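Local coordinates for protein translation elongation factor 1A (Methanosarcina mazei, PDB 3WND) that probably acts as a translation elongation factor of the SelB/EF-Tu/aIF2 gamma type, binding guanine nucleotide and, in its GTP-bound form, cysteinyl-tRNA(Cys), at residues 286-298 / 318-332. Sequence-based numbering, arbitrary orientation.
Sequences ECTVSKFTKKIEP and ILVDGNEVEEAKPGS
I296 and A328 pair in a single antiparallel, hydrogen-bonded bridge: I296 N donates to A328 O (2.9 Å), and A328 N returns a bond to I296 O (2.8 Å). A second backbone junction lies at V289, whose N meets S332 O at 2.8 Å. In the type II turn from K329 to S332, G331 N faces V289 O and S290 O together, a bifurcated pair of weak, bent bonds; a CB on G331 would come close to CG of K291. Within that turn S332 OG donates to a lone pair of K329 O.

Van der Waals contacts fill in around the bonds. I296 CB lies 4.2 Å from A328 CB, a methyl that V289 CG2 also approaches. With CG1 anti to the backbone N (chi1 -177°), V289 lays this methyl against P330 CA (3.8 Å) and turns CG2 to the S332 carbonyl. Cut back to an alanine here, the V289 side chain would lose both methyls, which is likely to open a gap beside K329 O and P330 CA. The P330 ring packs against the backbone of T293 and K295. I318 CD1 sits 3.7 Å from P298 CD and also touches the I296 carbonyl oxygen.

One salt bridge, long at 3.4 Å, joins K295 NZ to E327 OE1 at the exposed edge of the contact; E297 OE1, 5.3 Å from E327 OE1, may also favour the lysine charge.

The contact ties the loop leaving strand 282-289 to the one entering strand 333-340, at one end of the C-terminal beta domain. Strand 333-340 packs against it, with A328 on C334 and I318 on L336, and strand 363-369 flanks T288 and T293.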
loop_
_atom_site.group_PDB
_atom_site.type_symbol
_atom_site.label_atom_id
_atom_site.label_comp_id
_atom_site.label_asym_id
_atom_site.label_seq_id
_atom_site.Cartn_x
_atom_site.Cartn_y
_atom_site.Cartn_z
ATOM N N GLU A 286 4.825 -19.193 -6.896
ATOM C CA GLU A 286 3.836 -20.128 -6.366
ATOM C C GLU A 286 2.615 -19.200 -6.115
ATOM O O GLU A 286 2.685 -18.284 -5.303
ATOM C CB GLU A 286 4.286 -20.728 -5.032
ATOM C CG GLU A 286 5.536 -21.621 -5.108
ATOM C CD GLU A 286 5.221 -23.084 -4.821
ATOM O OE1 GLU A 286 4.014 -23.445 -4.793
ATOM O OE2 GLU A 286 6.174 -23.872 -4.594
ATOM N N CYS A 287 1.537 -19.445 -6.837
ATOM C CA CYS A 287 0.402 -18.502 -6.920
ATOM C C CYS A 287 -0.861 -19.173 -6.452
ATOM O O CYS A 287 -1.062 -20.420 -6.594
ATOM C CB CYS A 287 0.169 -18.097 -8.387
ATOM S SG CYS A 287 1.525 -17.125 -9.081
ATOM N N THR A 288 -1.745 -18.323 -5.946
ATOM C CA THR A 288 -3.053 -18.714 -5.546
ATOM C C THR A 288 -3.930 -17.785 -6.381
ATOM O O THR A 288 -3.837 -16.536 -6.252
ATOM C CB THR A 288 -3.280 -18.442 -4.050
ATOM O OG1 THR A 288 -2.493 -19.338 -3.278
ATOM C CG2 THR A 288 -4.676 -18.769 -3.743
ATOM N N VAL A 289 -4.740 -18.386 -7.251
ATOM C CA VAL A 289 -5.624 -17.646 -8.179
ATOM C C VAL A 289 -7.001 -17.345 -7.600
ATOM O O VAL A 289 -7.632 -18.176 -6.976
ATOM C CB VAL A 289 -5.796 -18.502 -9.481
ATOM C CG1 VAL A 289 -6.642 -17.765 -10.548
ATOM C CG2 VAL A 289 -4.414 -18.964 -10.063
ATOM N N SER A 290 -7.378 -16.068 -7.722
ATOM C CA SER A 290 -8.693 -15.605 -7.249
ATOM C C SER A 290 -9.804 -16.506 -7.840
ATOM O O SER A 290 -9.760 -16.908 -9.031
ATOM C CB SER A 290 -8.922 -14.266 -7.847
ATOM O OG SER A 290 -10.180 -13.704 -7.431
ATOM N N LYS A 291 -10.867 -16.671 -7.047
ATOM C CA LYS A 291 -12.048 -17.324 -7.620
ATOM C C LYS A 291 -12.737 -16.385 -8.626
ATOM O O LYS A 291 -13.592 -16.824 -9.413
ATOM C CB LYS A 291 -13.052 -17.593 -6.503
ATOM C CG LYS A 291 -12.596 -18.727 -5.639
ATOM C CD LYS A 291 -13.543 -18.916 -4.486
ATOM C CE LYS A 291 -12.801 -19.781 -3.498
ATOM N NZ LYS A 291 -13.734 -20.033 -2.381
ATOM N N PHE A 292 -12.440 -15.074 -8.578
ATOM C CA PHE A 292 -13.171 -14.105 -9.359
ATOM C C PHE A 292 -12.372 -13.551 -10.547
ATOM O O PHE A 292 -12.353 -12.356 -10.795
ATOM C CB PHE A 292 -13.704 -13.008 -8.424
ATOM C CG PHE A 292 -14.772 -13.556 -7.485
ATOM C CD1 PHE A 292 -16.073 -13.706 -7.979
ATOM C CD2 PHE A 292 -14.442 -14.054 -6.249
ATOM C CE1 PHE A 292 -17.034 -14.333 -7.179
ATOM C CE2 PHE A 292 -15.387 -14.653 -5.474
ATOM C CZ PHE A 292 -16.665 -14.793 -5.902
ATOM N N THR A 293 -11.719 -14.444 -11.254
ATOM C CA THR A 293 -10.987 -14.081 -12.435
ATOM C C THR A 293 -11.181 -15.160 -13.534
ATOM O O THR A 293 -11.932 -16.109 -13.335
ATOM C CB THR A 293 -9.471 -13.834 -12.117
ATOM O OG1 THR A 293 -8.851 -13.174 -13.240
ATOM C CG2 THR A 293 -8.727 -15.143 -11.839
ATOM N N LYS A 294 -10.499 -14.982 -14.652
ATOM C CA LYS A 294 -10.543 -15.909 -15.854
ATOM C C LYS A 294 -9.445 -16.912 -15.693
ATOM O O LYS A 294 -8.384 -16.572 -15.123
ATOM C CB LYS A 294 -10.237 -15.063 -17.163
ATOM C CG LYS A 294 -11.366 -14.429 -17.958
ATOM C CD LYS A 294 -12.396 -15.384 -18.560
ATOM C CE LYS A 294 -12.758 -15.140 -20.033
ATOM N NZ LYS A 294 -14.253 -15.306 -20.400
ATOM N N LYS A 295 -9.643 -18.126 -16.194
ATOM C CA LYS A 295 -8.552 -19.079 -16.185
ATOM C C LYS A 295 -7.320 -18.477 -16.874
ATOM O O LYS A 295 -7.422 -17.748 -17.877
ATOM C CB LYS A 295 -8.965 -20.406 -16.886
ATOM C CG LYS A 295 -9.139 -20.321 -18.383
ATOM C CD LYS A 295 -9.873 -21.602 -18.952
ATOM C CE LYS A 295 -9.237 -22.015 -20.245
ATOM N NZ LYS A 295 -10.115 -22.854 -21.112
ATOM N N ILE A 296 -6.164 -18.768 -16.291
ATOM C CA ILE A 296 -4.873 -18.285 -16.797
ATOM C C ILE A 296 -4.303 -19.311 -17.764
ATOM O O ILE A 296 -4.344 -20.522 -17.466
ATOM C CB ILE A 296 -3.878 -18.039 -15.616
ATOM C CG1 ILE A 296 -4.506 -16.982 -14.694
ATOM C CG2 ILE A 296 -2.506 -17.551 -16.150
ATOM C CD1 ILE A 296 -3.605 -16.665 -13.526
ATOM N N GLU A 297 -3.768 -18.829 -18.906
ATOM C CA GLU A 297 -3.328 -19.728 -19.973
ATOM C C GLU A 297 -1.928 -19.315 -20.346
ATOM O O GLU A 297 -1.569 -18.134 -20.170
ATOM C CB GLU A 297 -4.226 -19.627 -21.215
ATOM C CG GLU A 297 -5.542 -20.347 -20.953
ATOM C CD GLU A 297 -6.526 -20.302 -22.103
ATOM O OE1 GLU A 297 -6.715 -21.343 -22.735
ATOM O OE2 GLU A 297 -7.093 -19.233 -22.354
ATOM N N PRO A 298 -1.121 -20.289 -20.835
ATOM C CA PRO A 298 0.234 -19.953 -21.357
ATOM C C PRO A 298 0.103 -18.949 -22.447
ATOM O O PRO A 298 -0.949 -18.893 -23.148
ATOM C CB PRO A 298 0.828 -21.294 -21.902
ATOM C CG PRO A 298 -0.145 -22.336 -21.523
ATOM C CD PRO A 298 -1.431 -21.726 -20.929
ATOM N N ILE A 318 2.860 -22.952 -16.961
ATOM C CA ILE A 318 2.023 -23.178 -15.806
ATOM C C ILE A 318 2.268 -24.608 -15.349
ATOM O O ILE A 318 2.182 -25.546 -16.145
ATOM C CB ILE A 318 0.489 -23.015 -16.148
ATOM C CG1 ILE A 318 0.275 -21.685 -16.849
ATOM C CG2 ILE A 318 -0.322 -23.181 -14.859
ATOM C CD1 ILE A 318 -1.163 -21.377 -17.276
ATOM N N LEU A 319 2.600 -24.754 -14.060
ATOM C CA LEU A 319 2.744 -26.063 -13.432
ATOM C C LEU A 319 1.810 -26.258 -12.267
ATOM O O LEU A 319 1.550 -25.327 -11.471
ATOM C CB LEU A 319 4.190 -26.297 -12.985
ATOM C CG LEU A 319 5.224 -25.989 -14.087
ATOM C CD1 LEU A 319 5.867 -24.617 -13.915
ATOM C CD2 LEU A 319 6.321 -27.064 -14.272
ATOM N N VAL A 320 1.293 -27.488 -12.174
ATOM C CA VAL A 320 0.580 -27.944 -10.990
ATOM C C VAL A 320 1.256 -29.256 -10.608
ATOM O O VAL A 320 1.391 -30.161 -11.469
ATOM C CB VAL A 320 -0.881 -28.159 -11.307
ATOM C CG1 VAL A 320 -1.626 -28.461 -10.042
ATOM C CG2 VAL A 320 -1.486 -26.882 -11.809
ATOM N N ASP A 321 1.740 -29.334 -9.373
ATOM C CA ASP A 321 2.475 -30.513 -8.828
ATOM C C ASP A 321 3.706 -30.857 -9.653
ATOM O O ASP A 321 3.975 -32.037 -9.957
ATOM C CB ASP A 321 1.594 -31.757 -8.732
ATOM C CG ASP A 321 0.317 -31.534 -7.931
ATOM O OD1 ASP A 321 0.078 -30.509 -7.359
ATOM O OD2 ASP A 321 -0.506 -32.477 -7.944
ATOM N N GLY A 322 4.441 -29.811 -10.008
ATOM C CA GLY A 322 5.555 -29.891 -10.913
ATOM C C GLY A 322 5.280 -30.377 -12.326
ATOM O O GLY A 322 6.222 -30.476 -13.128
ATOM N N ASN A 323 4.019 -30.694 -12.642
ATOM C CA ASN A 323 3.655 -31.098 -14.018
ATOM C C ASN A 323 2.984 -29.966 -14.794
ATOM O O ASN A 323 2.082 -29.264 -14.356
ATOM C CB ASN A 323 2.793 -32.371 -14.018
ATOM C CG ASN A 323 3.267 -33.420 -12.975
ATOM O OD1 ASN A 323 4.472 -33.635 -12.786
ATOM N ND2 ASN A 323 2.303 -34.067 -12.293
ATOM N N GLU A 324 3.472 -29.781 -15.992
ATOM C CA GLU A 324 3.001 -28.714 -16.865
ATOM C C GLU A 324 1.573 -28.949 -17.294
ATOM O O GLU A 324 1.199 -30.055 -17.589
ATOM C CB GLU A 324 3.964 -28.620 -18.063
ATOM C CG GLU A 324 3.618 -27.597 -19.085
ATOM C CD GLU A 324 4.660 -27.548 -20.159
ATOM O OE1 GLU A 324 5.698 -28.247 -19.996
ATOM O OE2 GLU A 324 4.456 -26.835 -21.150
ATOM N N VAL A 325 0.784 -27.869 -17.268
ATOM C CA VAL A 325 -0.629 -27.882 -17.615
ATOM C C VAL A 325 -0.982 -26.769 -18.579
ATOM O O VAL A 325 -0.222 -25.794 -18.759
ATOM C CB VAL A 325 -1.490 -27.716 -16.369
ATOM C CG1 VAL A 325 -1.326 -28.918 -15.492
ATOM C CG2 VAL A 325 -1.094 -26.443 -15.578
ATOM N N GLU A 326 -2.127 -26.896 -19.219
ATOM C CA GLU A 326 -2.521 -25.888 -20.187
ATOM C C GLU A 326 -3.310 -24.707 -19.617
ATOM O O GLU A 326 -3.608 -23.729 -20.384
ATOM C CB GLU A 326 -3.288 -26.515 -21.380
ATOM C CG GLU A 326 -2.443 -27.423 -22.274
ATOM C CD GLU A 326 -1.051 -26.858 -22.598
ATOM O OE1 GLU A 326 -0.992 -25.776 -23.253
ATOM O OE2 GLU A 326 -0.008 -27.492 -22.209
ATOM N N GLU A 327 -3.630 -24.743 -18.297
ATOM C CA GLU A 327 -4.458 -23.674 -17.690
ATOM C C GLU A 327 -4.310 -23.711 -16.189
ATOM O O GLU A 327 -3.990 -24.764 -15.611
ATOM C CB GLU A 327 -5.965 -23.802 -18.059
ATOM C CG GLU A 327 -6.534 -25.159 -17.647
ATOM C CD GLU A 327 -7.915 -25.410 -18.109
ATOM O OE1 GLU A 327 -8.243 -25.088 -19.301
ATOM O OE2 GLU A 327 -8.647 -25.966 -17.246
ATOM N N ALA A 328 -4.586 -22.546 -15.550
ATOM C CA ALA A 328 -4.761 -22.544 -14.118
ATOM C C ALA A 328 -6.150 -21.961 -13.934
ATOM O O ALA A 328 -6.349 -20.803 -14.278
ATOM C CB ALA A 328 -3.692 -21.671 -13.458
ATOM N N LYS A 329 -7.075 -22.751 -13.373
ATOM C CA LYS A 329 -8.448 -22.343 -13.189
ATOM C C LYS A 329 -8.561 -21.293 -12.065
ATOM O O LYS A 329 -7.698 -21.245 -11.163
ATOM C CB LYS A 329 -9.367 -23.555 -12.828
ATOM C CG LYS A 329 -9.541 -24.505 -14.067
ATOM C CD LYS A 329 -10.593 -25.602 -13.881
ATOM C CE LYS A 329 -10.290 -26.538 -12.706
ATOM N NZ LYS A 329 -11.474 -27.302 -12.321
ATOM N N PRO A 330 -9.606 -20.474 -12.118
ATOM C CA PRO A 330 -9.906 -19.621 -11.012
ATOM C C PRO A 330 -9.970 -20.488 -9.766
ATOM O O PRO A 330 -10.556 -21.640 -9.792
ATOM C CB PRO A 330 -11.302 -19.056 -11.371
ATOM C CG PRO A 330 -11.398 -19.216 -12.875
ATOM C CD PRO A 330 -10.618 -20.436 -13.202
ATOM N N GLY A 331 -9.413 -19.940 -8.658
ATOM C CA GLY A 331 -9.584 -20.609 -7.380
ATOM C C GLY A 331 -8.681 -21.819 -7.219
ATOM O O GLY A 331 -9.011 -22.739 -6.521
ATOM N N SER A 332 -7.594 -21.858 -7.954
ATOM C CA SER A 332 -6.632 -22.943 -7.866
ATOM C C SER A 332 -5.277 -22.426 -7.452
ATOM O O SER A 332 -5.078 -21.196 -7.432
ATOM C CB SER A 332 -6.548 -23.639 -9.213
ATOM O OG SER A 332 -5.712 -22.931 -10.125
#